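Local coordinates for protein peroxiredoxin 6 (Arenicola marina, PDB 2V2G) that probably reduces hydrogen peroxide and organic hydroperoxides to water and alcohols as a thiol-specific peroxidase of the Prx6 subfamily, at residues W177-P187 / Y212-K220. The protein carries 1 engineered substitution. Sequence-based numbering, arbitrary orientation.
Sequences WQPGDRCMVVP and YLRYTPQPK
One water is gripped three ways, donating to Val185 O and Tyr212 O and accepting from Arg214 NE at 2.9 Å. Val185 CG1 lies over one face of the Arg214 guanidinium, whose NH2 donates to Val189 O. Val185 N donates to Arg214 O, and Cys183 and Thr216 form an antiparallel hydrogen-bonded pair; these are the central strands of the C-terminal domain's four-stranded antiparallel sheet. On the face of Cys183 and Thr216, Val185 CG2 meets Thr216 CG2 at 3.7 Å. On the other, where Met184 and Tyr215 also pack on the second subunit, the Arg182 guanidinium stacks flat on the phenol ring, centres 3.9 Å and planes 20° apart, and Met184 CE covers the opposite side in a CH-pi contact. With CG anti to the backbone N (chi1 172°), Gln218 extends to the type II turn from Gln178 to Asp181, where OE1 accepts Gly180 N at 2.7 Å and meets the Trp177 edge. Without the amide, as with an alanine at this position, Gly180 N would probably lose this acceptor. Tyr215 is thus hindered from turning by cation and methyl, while amide and backbone-bridging water tie the turn to the loop beyond strand 214-216.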
# COMPACT_ATOMS: atom_id res chain seq x y z
N TRP A 177 9.02 1.78 -11.20
CA TRP A 177 9.02 2.94 -12.12
C TRP A 177 9.06 4.26 -11.40
O TRP A 177 8.36 4.46 -10.41
CB TRP A 177 7.80 2.86 -12.99
CG TRP A 177 7.50 4.06 -13.86
CD1 TRP A 177 7.88 4.27 -15.16
CD2 TRP A 177 6.66 5.16 -13.50
NE1 TRP A 177 7.33 5.44 -15.61
CE2 TRP A 177 6.58 6.01 -14.61
CE3 TRP A 177 5.93 5.50 -12.32
CZ2 TRP A 177 5.81 7.18 -14.60
CZ3 TRP A 177 5.17 6.61 -12.32
CH2 TRP A 177 5.14 7.46 -13.44
N GLN A 178 9.87 5.18 -11.93
CA GLN A 178 9.81 6.59 -11.53
C GLN A 178 9.42 7.45 -12.72
O GLN A 178 9.76 7.11 -13.88
CB GLN A 178 11.15 7.07 -10.99
CG GLN A 178 11.64 6.36 -9.71
CD GLN A 178 10.85 6.76 -8.47
OE1 GLN A 178 10.76 5.99 -7.52
NE2 GLN A 178 10.22 7.95 -8.49
N PRO A 179 8.68 8.56 -12.44
CA PRO A 179 8.32 9.43 -13.54
C PRO A 179 9.52 9.76 -14.45
O PRO A 179 10.64 10.10 -13.99
CB PRO A 179 7.81 10.69 -12.83
CG PRO A 179 7.28 10.22 -11.56
CD PRO A 179 8.11 9.00 -11.16
N GLY A 180 9.30 9.63 -15.77
CA GLY A 180 10.30 9.86 -16.77
C GLY A 180 10.92 8.57 -17.28
O GLY A 180 11.47 8.55 -18.38
N ASP A 181 10.74 7.47 -16.52
CA ASP A 181 11.30 6.14 -16.91
C ASP A 181 10.44 5.53 -18.01
O ASP A 181 9.25 5.81 -18.09
CB ASP A 181 11.31 5.16 -15.70
CG ASP A 181 12.38 5.51 -14.64
OD1 ASP A 181 13.26 6.36 -14.93
OD2 ASP A 181 12.29 4.94 -13.50
N ARG A 182 10.99 4.60 -18.77
CA ARG A 182 10.17 3.90 -19.75
C ARG A 182 8.97 3.12 -19.12
O ARG A 182 9.06 2.66 -17.98
CB ARG A 182 11.02 2.97 -20.60
CG ARG A 182 11.65 1.89 -19.81
CD ARG A 182 12.65 1.12 -20.60
NE ARG A 182 13.22 0.09 -19.72
CZ ARG A 182 14.09 -0.82 -20.13
NH1 ARG A 182 14.42 -0.88 -21.42
NH2 ARG A 182 14.62 -1.67 -19.25
N CYS A 183 7.86 3.07 -19.86
CA CYS A 183 6.65 2.39 -19.47
C CYS A 183 6.46 1.13 -20.32
O CYS A 183 7.20 0.93 -21.32
CB CYS A 183 5.46 3.35 -19.67
SG CYS A 183 5.57 4.80 -18.64
N MET A 184 5.47 0.32 -19.96
CA MET A 184 5.09 -0.79 -20.78
C MET A 184 3.87 -0.49 -21.58
O MET A 184 2.93 0.12 -21.08
CB MET A 184 4.83 -2.05 -19.91
CG MET A 184 5.82 -2.29 -18.84
SD MET A 184 7.54 -2.37 -19.34
CE MET A 184 7.45 -3.58 -20.54
N VAL A 185 3.86 -0.92 -22.83
CA VAL A 185 2.67 -0.82 -23.69
C VAL A 185 1.70 -1.93 -23.22
O VAL A 185 2.11 -3.07 -23.04
CB VAL A 185 3.00 -1.02 -25.15
CG1 VAL A 185 1.73 -0.96 -26.00
CG2 VAL A 185 3.96 0.09 -25.61
N VAL A 186 0.45 -1.57 -23.00
CA VAL A 186 -0.53 -2.52 -22.45
C VAL A 186 -0.82 -3.59 -23.51
O VAL A 186 -0.78 -3.32 -24.71
CB VAL A 186 -1.80 -1.80 -21.93
CG1 VAL A 186 -1.44 -0.83 -20.78
CG2 VAL A 186 -2.54 -1.11 -23.13
N PRO A 187 -1.14 -4.84 -23.07
CA PRO A 187 -1.40 -5.93 -24.04
C PRO A 187 -2.47 -5.62 -25.11
O PRO A 187 -2.35 -6.09 -26.27
CB PRO A 187 -1.90 -7.06 -23.13
CG PRO A 187 -1.27 -6.78 -21.83
CD PRO A 187 -1.22 -5.33 -21.68
N TYR A 212 4.61 -9.81 -25.86
CA TYR A 212 3.96 -8.96 -24.89
C TYR A 212 4.91 -8.01 -24.13
O TYR A 212 4.48 -7.07 -23.46
CB TYR A 212 3.18 -9.81 -23.90
CG TYR A 212 4.07 -10.68 -23.03
CD1 TYR A 212 4.64 -10.17 -21.85
CD2 TYR A 212 4.34 -11.99 -23.38
CE1 TYR A 212 5.44 -10.94 -21.06
CE2 TYR A 212 5.17 -12.79 -22.61
CZ TYR A 212 5.72 -12.23 -21.46
OH TYR A 212 6.50 -12.99 -20.65
N LEU A 213 6.20 -8.32 -24.19
CA LEU A 213 7.16 -7.58 -23.36
C LEU A 213 7.61 -6.33 -24.16
O LEU A 213 8.62 -6.31 -24.89
CB LEU A 213 8.38 -8.44 -23.00
CG LEU A 213 9.12 -8.00 -21.74
CD1 LEU A 213 8.32 -8.00 -20.49
CD2 LEU A 213 10.27 -8.99 -21.54
N ARG A 214 6.78 -5.28 -24.06
CA ARG A 214 6.86 -4.12 -24.92
C ARG A 214 7.09 -2.85 -24.13
O ARG A 214 6.26 -2.46 -23.31
CB ARG A 214 5.58 -4.01 -25.81
CG ARG A 214 5.42 -5.24 -26.73
CD ARG A 214 4.25 -5.05 -27.73
NE ARG A 214 3.00 -4.90 -27.05
CZ ARG A 214 1.85 -4.59 -27.63
NH1 ARG A 214 1.78 -4.37 -28.93
NH2 ARG A 214 0.76 -4.46 -26.89
N TYR A 215 8.22 -2.22 -24.38
CA TYR A 215 8.60 -0.99 -23.68
C TYR A 215 8.37 0.19 -24.61
O TYR A 215 8.55 0.10 -25.83
CB TYR A 215 10.07 -0.95 -23.32
CG TYR A 215 10.61 -2.01 -22.38
CD1 TYR A 215 11.15 -3.19 -22.91
CD2 TYR A 215 10.65 -1.83 -21.00
CE1 TYR A 215 11.71 -4.16 -22.10
CE2 TYR A 215 11.21 -2.83 -20.15
CZ TYR A 215 11.75 -3.99 -20.73
OH TYR A 215 12.30 -5.01 -19.96
N THR A 216 8.10 1.33 -24.02
CA THR A 216 8.11 2.59 -24.76
C THR A 216 8.57 3.77 -23.86
O THR A 216 8.32 3.73 -22.66
CB THR A 216 6.68 2.88 -25.36
OG1 THR A 216 6.76 3.99 -26.27
CG2 THR A 216 5.61 3.12 -24.23
N PRO A 217 9.21 4.81 -24.42
CA PRO A 217 9.41 6.00 -23.56
C PRO A 217 8.09 6.49 -22.96
O PRO A 217 7.01 6.33 -23.56
CB PRO A 217 9.94 7.06 -24.53
CG PRO A 217 10.52 6.30 -25.67
CD PRO A 217 9.72 5.00 -25.78
N GLN A 218 8.14 7.09 -21.76
CA GLN A 218 6.95 7.58 -21.16
C GLN A 218 6.31 8.63 -22.08
O GLN A 218 6.97 9.60 -22.48
CB GLN A 218 7.24 8.15 -19.80
CG GLN A 218 6.04 8.87 -19.18
CD GLN A 218 6.29 9.27 -17.74
OE1 GLN A 218 7.13 8.66 -17.05
NE2 GLN A 218 5.47 10.18 -17.23
N PRO A 219 5.02 8.41 -22.43
CA PRO A 219 4.35 9.45 -23.25
C PRO A 219 4.16 10.76 -22.51
O PRO A 219 3.92 10.76 -21.29
CB PRO A 219 2.98 8.83 -23.57
CG PRO A 219 2.96 7.51 -23.02
CD PRO A 219 4.17 7.23 -22.18
N LYS A 220 4.27 11.87 -23.22
CA LYS A 220 3.79 13.16 -22.69
C LYS A 220 2.27 13.08 -22.39
O LYS A 220 1.53 12.51 -23.18
CB LYS A 220 4.07 14.28 -23.68
CG LYS A 220 3.22 15.53 -23.40
CD LYS A 220 3.87 16.87 -23.77
CE LYS A 220 2.89 18.03 -23.50
NZ LYS A 220 1.96 17.78 -22.31
O HOH W 1 10.83 7.55 -20.86
O HOH W 2 2.34 -5.55 -24.29